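Toll-like receptor 13 (Mus musculus, PDB 4Z0C) recognises bacterial 23S ribosomal RNA through its leucine-rich-repeat ectodomain, the part described here, and signals through MYD88 and TRAF6 to activate NF-kappa-B. Local coordinates at residues 165-170 with 188-193; 466-471 with 490-495; 475-480 with 499-504. All coordinates share one frame; numbering follows the deposited sequence.

Interaction 1. Residues 165-170 with 188-193. With NAG (2-acetamido-2-deoxy-beta-D-glucopyranose), chain M.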
loop_
_atom_site.group_PDB
_atom_site.type_symbol
_atom_site.label_atom_id
_atom_site.label_comp_id
_atom_site.label_asym_id
_atom_site.label_seq_id
_atom_site.Cartn_x
_atom_site.Cartn_y
_atom_site.Cartn_z
ATOM N N ASN A 165 -38.962 -7.326 -3.162
ATOM C CA ASN A 165 -38.409 -8.349 -4.056
ATOM C C ASN A 165 -39.128 -9.696 -4.014
ATOM O O ASN A 165 -38.542 -10.714 -3.658
ATOM C CB ASN A 165 -36.901 -8.539 -3.838
ATOM C CG ASN A 165 -36.133 -7.276 -4.085
ATOM O OD1 ASN A 165 -36.620 -6.386 -4.779
ATOM N ND2 ASN A 165 -34.928 -7.183 -3.521
ATOM N N ASN A 166 -40.403 -9.680 -4.381
ATOM C CA ASN A 166 -41.174 -10.893 -4.615
ATOM C C ASN A 166 -41.896 -10.771 -5.962
ATOM O O ASN A 166 -41.533 -9.934 -6.782
ATOM C CB ASN A 166 -42.167 -11.136 -3.476
ATOM C CG ASN A 166 -41.499 -11.681 -2.218
ATOM O OD1 ASN A 166 -41.158 -12.860 -2.147
ATOM N ND2 ASN A 166 -41.351 -10.830 -1.206
ATOM N N SER A 167 -42.921 -11.590 -6.179
ATOM C CA SER A 167 -43.623 -11.631 -7.460
ATOM C C SER A 167 -45.123 -11.331 -7.335
ATOM O O SER A 167 -45.946 -11.872 -8.086
ATOM C CB SER A 167 -43.442 -12.997 -8.115
ATOM O OG SER A 167 -42.110 -13.174 -8.524
ATOM N N ILE A 168 -45.482 -10.485 -6.378
ATOM C CA ILE A 168 -46.874 -10.112 -6.204
ATOM C C ILE A 168 -47.346 -9.229 -7.366
ATOM O O ILE A 168 -46.734 -8.210 -7.703
ATOM C CB ILE A 168 -47.097 -9.416 -4.862
ATOM C CG1 ILE A 168 -46.808 -10.400 -3.726
ATOM C CG2 ILE A 168 -48.519 -8.951 -4.741
ATOM C CD1 ILE A 168 -46.877 -9.789 -2.338
ATOM N N MET A 169 -48.458 -9.627 -7.968
ATOM C CA MET A 169 -48.960 -8.981 -9.167
ATOM C C MET A 169 -50.262 -8.292 -8.820
ATOM O O MET A 169 -50.559 -7.222 -9.344
ATOM C CB MET A 169 -49.194 -10.022 -10.262
ATOM C CG MET A 169 -49.348 -9.458 -11.664
ATOM S SD MET A 169 -49.008 -10.702 -12.929
ATOM C CE MET A 169 -47.397 -11.293 -12.410
ATOM N N TYR A 170 -51.039 -8.915 -7.933
ATOM C CA TYR A 170 -52.329 -8.360 -7.535
ATOM C C TYR A 170 -52.526 -8.293 -6.024
ATOM O O TYR A 170 -52.060 -9.159 -5.292
ATOM C CB TYR A 170 -53.456 -9.185 -8.159
ATOM C CG TYR A 170 -53.386 -9.209 -9.662
ATOM C CD1 TYR A 170 -53.671 -8.068 -10.396
ATOM C CD2 TYR A 170 -53.018 -10.364 -10.353
ATOM C CE1 TYR A 170 -53.592 -8.062 -11.768
ATOM C CE2 TYR A 170 -52.944 -10.368 -11.740
ATOM C CZ TYR A 170 -53.240 -9.210 -12.437
ATOM O OH TYR A 170 -53.173 -9.169 -13.809
ATOM N N GLY A 188 -40.127 -3.729 -5.499
ATOM C CA GLY A 188 -39.491 -4.720 -6.342
ATOM C C GLY A 188 -40.359 -5.927 -6.613
ATOM O O GLY A 188 -39.867 -7.028 -6.831
ATOM N N ASN A 189 -41.661 -5.710 -6.627
ATOM C CA ASN A 189 -42.580 -6.740 -7.075
ATOM C C ASN A 189 -43.034 -6.439 -8.495
ATOM O O ASN A 189 -42.356 -5.725 -9.242
ATOM C CB ASN A 189 -43.778 -6.821 -6.143
ATOM C CG ASN A 189 -43.477 -7.592 -4.897
ATOM O OD1 ASN A 189 -43.749 -8.783 -4.824
ATOM N ND2 ASN A 189 -42.917 -6.920 -3.899
ATOM N N LYS A 190 -44.190 -6.961 -8.867
ATOM C CA LYS A 190 -44.699 -6.724 -10.209
ATOM C C LYS A 190 -46.177 -6.335 -10.188
ATOM O O LYS A 190 -46.980 -6.845 -10.967
ATOM C CB LYS A 190 -44.413 -7.922 -11.124
ATOM C CG LYS A 190 -44.053 -9.184 -10.384
ATOM C CD LYS A 190 -42.937 -9.921 -11.079
ATOM C CE LYS A 190 -43.412 -10.456 -12.410
ATOM N NZ LYS A 190 -44.375 -11.588 -12.260
ATOM N N LEU A 191 -46.507 -5.433 -9.265
ATOM C CA LEU A 191 -47.871 -4.950 -9.057
ATOM C C LEU A 191 -48.499 -4.330 -10.290
ATOM O O LEU A 191 -47.896 -3.467 -10.924
ATOM C CB LEU A 191 -47.900 -3.902 -7.948
ATOM C CG LEU A 191 -47.734 -4.414 -6.526
ATOM C CD1 LEU A 191 -47.676 -3.235 -5.566
ATOM C CD2 LEU A 191 -48.882 -5.338 -6.188
ATOM N N ARG A 192 -49.730 -4.743 -10.590
ATOM C CA ARG A 192 -50.501 -4.159 -11.684
ATOM C C ARG A 192 -51.517 -3.190 -11.114
ATOM O O ARG A 192 -52.118 -2.422 -11.850
ATOM C CB ARG A 192 -51.231 -5.237 -12.486
ATOM C CG ARG A 192 -50.332 -6.233 -13.186
ATOM C CD ARG A 192 -50.105 -5.890 -14.648
ATOM N NE ARG A 192 -49.208 -6.857 -15.277
ATOM C CZ ARG A 192 -49.602 -8.010 -15.811
ATOM N NH1 ARG A 192 -48.716 -8.830 -16.358
ATOM N NH2 ARG A 192 -50.885 -8.350 -15.788
ATOM N N GLU A 193 -51.692 -3.210 -9.796
ATOM C CA GLU A 193 -52.715 -2.378 -9.168
ATOM C C GLU A 193 -52.258 -1.826 -7.821
ATOM O O GLU A 193 -51.408 -2.406 -7.150
ATOM C CB GLU A 193 -54.000 -3.195 -8.961
ATOM C CG GLU A 193 -54.048 -3.885 -7.595
ATOM C CD GLU A 193 -55.048 -5.025 -7.507
ATOM O OE1 GLU A 193 -54.814 -6.077 -8.145
ATOM O OE2 GLU A 193 -56.053 -4.881 -6.777
HETATM C C1 NAG M . -34.155 -6.076 -4.019
HETATM C C2 NAG M . -33.010 -6.059 -3.003
HETATM C C3 NAG M . -31.937 -5.058 -3.423
HETATM C C4 NAG M . -31.446 -5.423 -4.816
HETATM C C5 NAG M . -32.625 -5.470 -5.797
HETATM C C6 NAG M . -32.127 -6.015 -7.131
HETATM C C7 NAG M . -33.689 -6.699 -0.735
HETATM C C8 NAG M . -34.143 -6.229 0.622
HETATM N N2 NAG M . -33.507 -5.751 -1.675
HETATM O O3 NAG M . -30.854 -5.052 -2.522
HETATM O O4 NAG M . -30.426 -4.533 -5.251
HETATM O O5 NAG M . -33.693 -6.297 -5.341
HETATM O O6 NAG M . -31.222 -7.069 -6.855
HETATM O O7 NAG M . -33.529 -7.910 -0.941
#
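Asn-189 reaches across from one leucine-rich repeat to the next and takes hold of Ile-168: its OD1 accepts the backbone N-H of Ile-168 at 2.9 Å, in the carbonyl plane and on a lone pair. This is the asparagine position of the repeat, in the turn that leaves the concave strand, where a short amide can serve backbone groups that have no strand partner. The torsion chi1 of -80° sets the amide of Asn-189 beside its own backbone N, and ND2, on the other branch, gives hydrogen bonds to the carbonyls of Leu-163 and Phe-186. Asn-166 holds the equivalent place one repeat earlier, its ND2 bonded to Leu-137 O and Leu-163 O, so each repeat carries its own such asparagine.

Beyond the asparagine the backbones run side by side in the same direction. Lys-190 N donates to Ile-168 O, and Arg-192 N donates to Met-169 O in a straighter bond of 2.9 Å. Inside, the branched ends of Ile-168 and Leu-191 lie alongside each other, CG2 of Ile-168 meeting CD2 of Leu-191 at 3.9 Å, as suits the buried side of the coil. The longer chains of Met-169, Lys-190 and Arg-192 lie on the outer side. Met-169 runs alongside Arg-192 and sets its sulfur over one face of the guanidinium, SD of Met-169 being 3.9 Å from NH1 of Arg-192. Glu-193 is a buried carboxylate: its OE2 bonds His-173 NE2, and its OE1, weakly bonded by Leu-171 N, stands at the ring edge of Tyr-170, 3.2 Å from CD1 of Tyr-170.

At the other end Asn-165 carries an N-linked sugar; its ND2 is joined to C1 of the N-acetylglucosamine and makes a weak hydrogen bond of 3.0 Å to the acetamido O7.

Interaction 2. Residues 466-471 with 490-495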
loop_
_atom_site.group_PDB
_atom_site.type_symbol
_atom_site.label_atom_id
_atom_site.label_comp_id
_atom_site.label_asym_id
_atom_site.label_seq_id
_atom_site.Cartn_x
_atom_site.Cartn_y
_atom_site.Cartn_z
ATOM N N ASN A 466 4.277 22.652 12.941
ATOM C CA ASN A 466 3.080 23.469 13.164
ATOM C C ASN A 466 1.999 23.332 12.075
ATOM O O ASN A 466 1.205 24.252 11.862
ATOM C CB ASN A 466 3.455 24.946 13.368
ATOM C CG ASN A 466 4.412 25.152 14.529
ATOM O OD1 ASN A 466 4.309 24.489 15.561
ATOM N ND2 ASN A 466 5.365 26.065 14.356
ATOM N N SER A 467 1.985 22.193 11.384
ATOM C CA SER A 467 0.921 21.885 10.428
ATOM C C SER A 467 -0.441 21.911 11.112
ATOM O O SER A 467 -1.434 22.312 10.517
ATOM C CB SER A 467 1.130 20.498 9.823
ATOM O OG SER A 467 2.028 20.540 8.737
ATOM N N PHE A 468 -0.462 21.490 12.373
ATOM C CA PHE A 468 -1.685 21.326 13.135
ATOM C C PHE A 468 -1.848 22.344 14.263
ATOM O O PHE A 468 -2.586 22.092 15.218
ATOM C CB PHE A 468 -1.754 19.910 13.722
ATOM C CG PHE A 468 -1.611 18.817 12.704
ATOM C CD1 PHE A 468 -2.633 18.545 11.812
ATOM C CD2 PHE A 468 -0.447 18.068 12.634
ATOM C CE1 PHE A 468 -2.512 17.540 10.885
ATOM C CE2 PHE A 468 -0.304 17.064 11.698
ATOM C CZ PHE A 468 -1.337 16.794 10.822
ATOM N N SER A 469 -1.169 23.482 14.177
ATOM C CA SER A 469 -1.399 24.534 15.175
ATOM C C SER A 469 -2.848 25.085 15.102
ATOM O O SER A 469 -3.496 25.069 14.047
ATOM C CB SER A 469 -0.376 25.665 15.035
ATOM O OG SER A 469 -0.660 26.477 13.918
ATOM N N GLY A 470 -3.364 25.530 16.240
ATOM C CA GLY A 470 -4.713 26.051 16.302
ATOM C C GLY A 470 -5.782 24.989 16.518
ATOM O O GLY A 470 -6.938 25.308 16.791
ATOM N N LEU A 471 -5.407 23.723 16.390
ATOM C CA LEU A 471 -6.369 22.641 16.540
ATOM C C LEU A 471 -6.432 22.188 17.996
ATOM O O LEU A 471 -6.301 21.007 18.305
ATOM C CB LEU A 471 -6.022 21.479 15.618
ATOM C CG LEU A 471 -6.174 21.819 14.138
ATOM C CD1 LEU A 471 -5.792 20.651 13.238
ATOM C CD2 LEU A 471 -7.599 22.290 13.833
ATOM N N HIS A 490 8.114 19.469 16.325
ATOM C CA HIS A 490 6.900 20.188 16.682
ATOM C C HIS A 490 5.757 19.822 15.747
ATOM O O HIS A 490 4.920 20.665 15.413
ATOM C CB HIS A 490 7.124 21.703 16.615
ATOM C CG HIS A 490 8.084 22.221 17.638
ATOM N ND1 HIS A 490 8.236 21.640 18.879
ATOM C CD2 HIS A 490 8.929 23.280 17.610
ATOM C CE1 HIS A 490 9.144 22.310 19.567
ATOM N NE2 HIS A 490 9.579 23.309 18.821
ATOM N N LEU A 491 5.738 18.570 15.311
ATOM C CA LEU A 491 4.700 18.111 14.404
ATOM C C LEU A 491 3.329 18.147 15.085
ATOM O O LEU A 491 2.370 18.697 14.555
ATOM C CB LEU A 491 5.021 16.694 13.923
ATOM C CG LEU A 491 3.956 16.012 13.063
ATOM C CD1 LEU A 491 3.568 16.898 11.895
ATOM C CD2 LEU A 491 4.443 14.642 12.590
ATOM N N PHE A 492 3.263 17.551 16.269
ATOM C CA PHE A 492 2.024 17.382 17.016
ATOM C C PHE A 492 1.865 18.415 18.124
ATOM O O PHE A 492 1.297 18.115 19.173
ATOM C CB PHE A 492 1.953 15.969 17.583
ATOM C CG PHE A 492 1.935 14.901 16.528
ATOM C CD1 PHE A 492 1.003 14.930 15.504
ATOM C CD2 PHE A 492 2.876 13.885 16.538
ATOM C CE1 PHE A 492 0.991 13.943 14.521
ATOM C CE2 PHE A 492 2.885 12.901 15.546
ATOM C CZ PHE A 492 1.939 12.912 14.555
ATOM N N SER A 493 2.317 19.639 17.862
ATOM C CA SER A 493 2.374 20.687 18.884
ATOM C C SER A 493 1.042 21.091 19.542
ATOM O O SER A 493 0.850 20.878 20.742
ATOM C CB SER A 493 3.023 21.940 18.282
ATOM O OG SER A 493 4.392 22.028 18.642
ATOM N N GLY A 494 0.129 21.673 18.776
ATOM C CA GLY A 494 -1.134 22.143 19.332
ATOM C C GLY A 494 -2.168 21.098 19.737
ATOM O O GLY A 494 -3.337 21.435 19.968
ATOM N N LEU A 495 -1.754 19.839 19.839
ATOM C CA LEU A 495 -2.728 18.770 19.992
ATOM C C LEU A 495 -2.835 18.163 21.391
ATOM O O LEU A 495 -2.926 16.952 21.534
ATOM C CB LEU A 495 -2.417 17.678 18.965
ATOM C CG LEU A 495 -2.428 18.166 17.515
ATOM C CD1 LEU A 495 -2.112 17.050 16.530
ATOM C CD2 LEU A 495 -3.763 18.789 17.193
#
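Two consecutive leucine-rich repeats meet here on the convex side of the solenoid, where each coil turns back through a pair of beta turns and sends a phenylalanine inward, a pattern consistent with the phenylalanine spine of such repeats. Residues 466-471 hold overlapping type I and type II turns, and 490-495 hold two overlapping type I turns. Gly-470 takes the third position of the type II turn, where its positive phi suits a residue without a side chain.

Phe-468 carries much of the contact. Its ring lies alongside Leu-491, both pointing the same way, with CE2 of Phe-468 at 3.9 Å from CD1 of Leu-491. The carbonyl of Leu-491 approaches the ring at its edge, in plane, its O 3.5 Å from CD2 of Phe-468, where the slightly positive ring hydrogens suit an oxygen. At the root of the same side chain, CB of Phe-468 meets CD1 of Leu-495 at 4.0 Å. The other methyl of Leu-495, CD2, rests on CB of Leu-471 at 3.8 Å, so one forked side chain serves two partners. With chi1 at -58° and CG opposite its carbonyl carbon, Leu-495 spreads this fork toward the preceding coil. Phe-492, the counterpart of Phe-468 one repeat on, comes no closer to it than a loose 4.4 Å between CE1 of Phe-492 and CE2 of Phe-468; CG of Leu-491 lies over the centre of one face of its ring.

Toward the surface, Asn-466 N donates to His-490 O at 3.2 Å, almost straight at the hydrogen (170°) but arriving from above the carbonyl plane. Asn-466 itself has positive phi, which asparagine tolerates well.

With one backbone hydrogen bond, this contact relies chiefly on apolar packing, with carbonyl oxygens at its margins, a chemistry that asks for complementary shapes more than exact bond directions.

Interaction 3. Residues 475-480 with 499-504. With nucleotides of chain C.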
loop_
_atom_site.group_PDB
_atom_site.type_symbol
_atom_site.label_atom_id
_atom_site.label_comp_id
_atom_site.label_asym_id
_atom_site.label_seq_id
_atom_site.Cartn_x
_atom_site.Cartn_y
_atom_site.Cartn_z
ATOM N N ARG A 475 -9.977 16.115 18.612
ATOM C CA ARG A 475 -10.137 14.909 19.400
ATOM C C ARG A 475 -9.676 13.704 18.596
ATOM O O ARG A 475 -9.158 12.720 19.146
ATOM C CB ARG A 475 -11.599 14.755 19.830
ATOM C CG ARG A 475 -12.078 15.889 20.725
ATOM C CD ARG A 475 -11.286 15.897 22.033
ATOM N NE ARG A 475 -11.743 16.915 22.978
ATOM C CZ ARG A 475 -11.249 17.073 24.206
ATOM N NH1 ARG A 475 -10.274 16.283 24.642
ATOM N NH2 ARG A 475 -11.724 18.027 24.995
ATOM N N SER A 476 -9.857 13.782 17.287
ATOM C CA SER A 476 -9.534 12.654 16.440
ATOM C C SER A 476 -8.726 13.079 15.187
ATOM O O SER A 476 -9.052 14.050 14.511
ATOM C CB SER A 476 -10.823 11.935 16.051
ATOM O OG SER A 476 -10.539 10.777 15.290
ATOM N N LEU A 477 -7.641 12.371 14.899
ATOM C CA LEU A 477 -6.829 12.699 13.729
ATOM C C LEU A 477 -6.512 11.428 12.959
ATOM O O LEU A 477 -5.829 10.534 13.472
ATOM C CB LEU A 477 -5.543 13.429 14.147
ATOM C CG LEU A 477 -4.482 13.801 13.101
ATOM C CD1 LEU A 477 -4.981 14.704 11.939
ATOM C CD2 LEU A 477 -3.303 14.464 13.806
ATOM N N ASP A 478 -7.019 11.359 11.732
ATOM C CA ASP A 478 -6.838 10.197 10.875
ATOM C C ASP A 478 -5.799 10.491 9.778
ATOM O O ASP A 478 -6.046 11.301 8.876
ATOM C CB ASP A 478 -8.166 9.814 10.233
ATOM C CG ASP A 478 -8.077 8.527 9.415
ATOM O OD1 ASP A 478 -6.950 8.069 9.139
ATOM O OD2 ASP A 478 -9.132 7.974 9.030
ATOM N N LEU A 479 -4.642 9.828 9.864
ATOM C CA LEU A 479 -3.563 9.984 8.881
ATOM C C LEU A 479 -3.215 8.666 8.207
ATOM O O LEU A 479 -2.117 8.506 7.701
ATOM C CB LEU A 479 -2.307 10.566 9.542
ATOM C CG LEU A 479 -2.370 12.060 9.847
ATOM C CD1 LEU A 479 -1.279 12.497 10.806
ATOM C CD2 LEU A 479 -2.274 12.842 8.551
ATOM N N MET A 480 -4.145 7.719 8.221
ATOM C CA MET A 480 -3.910 6.397 7.636
ATOM C C MET A 480 -3.687 6.435 6.130
ATOM O O MET A 480 -4.183 7.329 5.430
ATOM C CB MET A 480 -5.086 5.468 7.949
ATOM C CG MET A 480 -5.393 5.350 9.460
ATOM S SD MET A 480 -5.112 3.730 10.210
ATOM C CE MET A 480 -6.215 2.652 9.301
ATOM N N LEU A 499 -7.400 12.703 21.356
ATOM C CA LEU A 499 -7.744 11.414 21.979
ATOM C C LEU A 499 -7.343 10.224 21.127
ATOM O O LEU A 499 -6.963 9.176 21.644
ATOM C CB LEU A 499 -9.243 11.323 22.250
ATOM C CG LEU A 499 -9.762 12.295 23.306
ATOM C CD1 LEU A 499 -11.265 12.100 23.549
ATOM C CD2 LEU A 499 -8.967 12.149 24.588
ATOM N N ILE A 500 -7.467 10.387 19.817
ATOM C CA ILE A 500 -7.278 9.297 18.873
ATOM C C ILE A 500 -6.348 9.758 17.773
ATOM O O ILE A 500 -6.581 10.797 17.159
ATOM C CB ILE A 500 -8.609 8.893 18.215
ATOM C CG1 ILE A 500 -9.619 8.436 19.267
ATOM C CG2 ILE A 500 -8.385 7.803 17.194
ATOM C CD1 ILE A 500 -11.039 8.240 18.697
ATOM N N LEU A 501 -5.286 9.001 17.542
ATOM C CA LEU A 501 -4.352 9.281 16.461
ATOM C C LEU A 501 -4.109 8.018 15.639
ATOM O O LEU A 501 -3.644 7.010 16.156
ATOM C CB LEU A 501 -3.043 9.845 17.006
ATOM C CG LEU A 501 -1.911 10.054 15.994
ATOM C CD1 LEU A 501 -2.289 11.089 14.941
ATOM C CD2 LEU A 501 -0.607 10.465 16.708
ATOM N N LYS A 502 -4.431 8.088 14.353
ATOM C CA LYS A 502 -4.363 6.931 13.471
ATOM C C LYS A 502 -3.285 7.091 12.396
ATOM O O LYS A 502 -3.413 7.913 11.500
ATOM C CB LYS A 502 -5.713 6.731 12.814
ATOM C CG LYS A 502 -6.864 6.556 13.822
ATOM C CD LYS A 502 -8.159 6.320 13.107
ATOM C CE LYS A 502 -9.272 6.052 14.096
ATOM N NZ LYS A 502 -10.555 5.737 13.404
ATOM N N LEU A 503 -2.236 6.287 12.484
ATOM C CA LEU A 503 -1.079 6.442 11.612
ATOM C C LEU A 503 -0.741 5.138 10.910
ATOM O O LEU A 503 0.378 4.943 10.459
ATOM C CB LEU A 503 0.118 6.907 12.423
ATOM C CG LEU A 503 0.163 8.373 12.853
ATOM C CD1 LEU A 503 1.315 8.564 13.844
ATOM C CD2 LEU A 503 0.333 9.293 11.672
ATOM N N GLY A 504 -1.695 4.225 10.861
ATOM C CA GLY A 504 -1.446 2.926 10.268
ATOM C C GLY A 504 -1.227 3.036 8.776
ATOM O O GLY A 504 -1.620 4.016 8.174
ATOM P P G C 3 -8.837 -2.929 3.762
ATOM O OP1 G C 3 -7.883 -2.533 2.719
ATOM O OP2 G C 3 -8.756 -4.311 4.290
ATOM O "O5'" G C 3 -8.669 -1.882 4.952
ATOM C "C5'" G C 3 -7.822 -2.241 6.049
ATOM C "C4'" G C 3 -8.292 -1.702 7.380
ATOM O "O4'" G C 3 -8.101 -0.267 7.422
ATOM C "C3'" G C 3 -9.763 -1.945 7.731
ATOM O "O3'" G C 3 -9.893 -2.031 9.149
ATOM C "C2'" G C 3 -10.417 -0.644 7.287
ATOM O "O2'" G C 3 -11.617 -0.368 7.964
ATOM C "C1'" G C 3 -9.335 0.375 7.653
ATOM N N9 G C 3 -9.326 1.603 6.870
ATOM C C8 G C 3 -9.211 1.722 5.508
ATOM N N7 G C 3 -9.192 2.964 5.117
ATOM C C5 G C 3 -9.284 3.708 6.286
ATOM C C6 G C 3 -9.309 5.113 6.496
ATOM O O6 G C 3 -9.275 6.030 5.677
ATOM N N1 G C 3 -9.402 5.432 7.838
ATOM C C2 G C 3 -9.476 4.515 8.858
ATOM N N2 G C 3 -9.570 5.039 10.086
ATOM N N3 G C 3 -9.459 3.205 8.682
ATOM C C4 G C 3 -9.360 2.876 7.381
#
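Ser-476, Leu-477 and Asp-478 lie opposite Ile-500, Leu-501 and Lys-502 in parallel register, as neighbouring strands of the leucine-rich-repeat concave face, their axes 4.9 Å apart. Among the backbone hydrogen bonds, Leu-477 is gripped twice, its N donating to Ile-500 O and its O accepting from Lys-502 N. Arg-475 O takes two donors, Leu-499 N and Ile-500 N. Leu-479 N continues the pairing beyond the strand, bonding Lys-502 O at 2.8 Å.

Apolar packing fills the inner side: Leu-477 and Leu-501 lie alongside, CD2 of Leu-477 meeting CD1 of Leu-501 at 3.7 Å, and Leu-479 pairs likewise with Leu-503.

Contacts to RNA come from Asp-478 and Lys-502 on the other face and from Met-480 just beyond the strand. OD2 of Asp-478 accepts hydrogen bonds from N1 (2.8 Å) and N2 (3.1 Å) of guanine G3 of chain C, reading its Watson-Crick edge. OD1 of Asp-478 accepts from Met-480 N at 3.0 Å, an Asx turn that steadies the carboxylate. CE of Met-480 touches N3 of G3 at 3.3 Å. Extended Lys-502 brings its NZ near N2 of the base; the ammonium group lies near the carboxylate without touching it and probably favours its charged form.

On one flank strand 452-454 bonds to 476-478; on the other, strand 529-531 meets Met-480 and Ile-500.

All three contacts join consecutive coils of one solenoid, at different places round its cross-section. Interaction 3 lies on the concave face, where regular strand pairing frees one side for RNA and turns leucines to the core. Interaction 2 shares one repeat, LRR 19, with interaction 3 but lies on the convex side, relying chiefly on apolar packing; the two meet inside, where CE1 of Phe-468 is 3.9 Å from CD1 of Leu-477. Interaction 1 lies across the centre of the chain, about 49 Å from interaction 3 between centres. It runs from a glycan-bearing turn outward, mixing an asparagine-held, buried inner side with exposed charged and aromatic chains, and none of its atoms touches the other two.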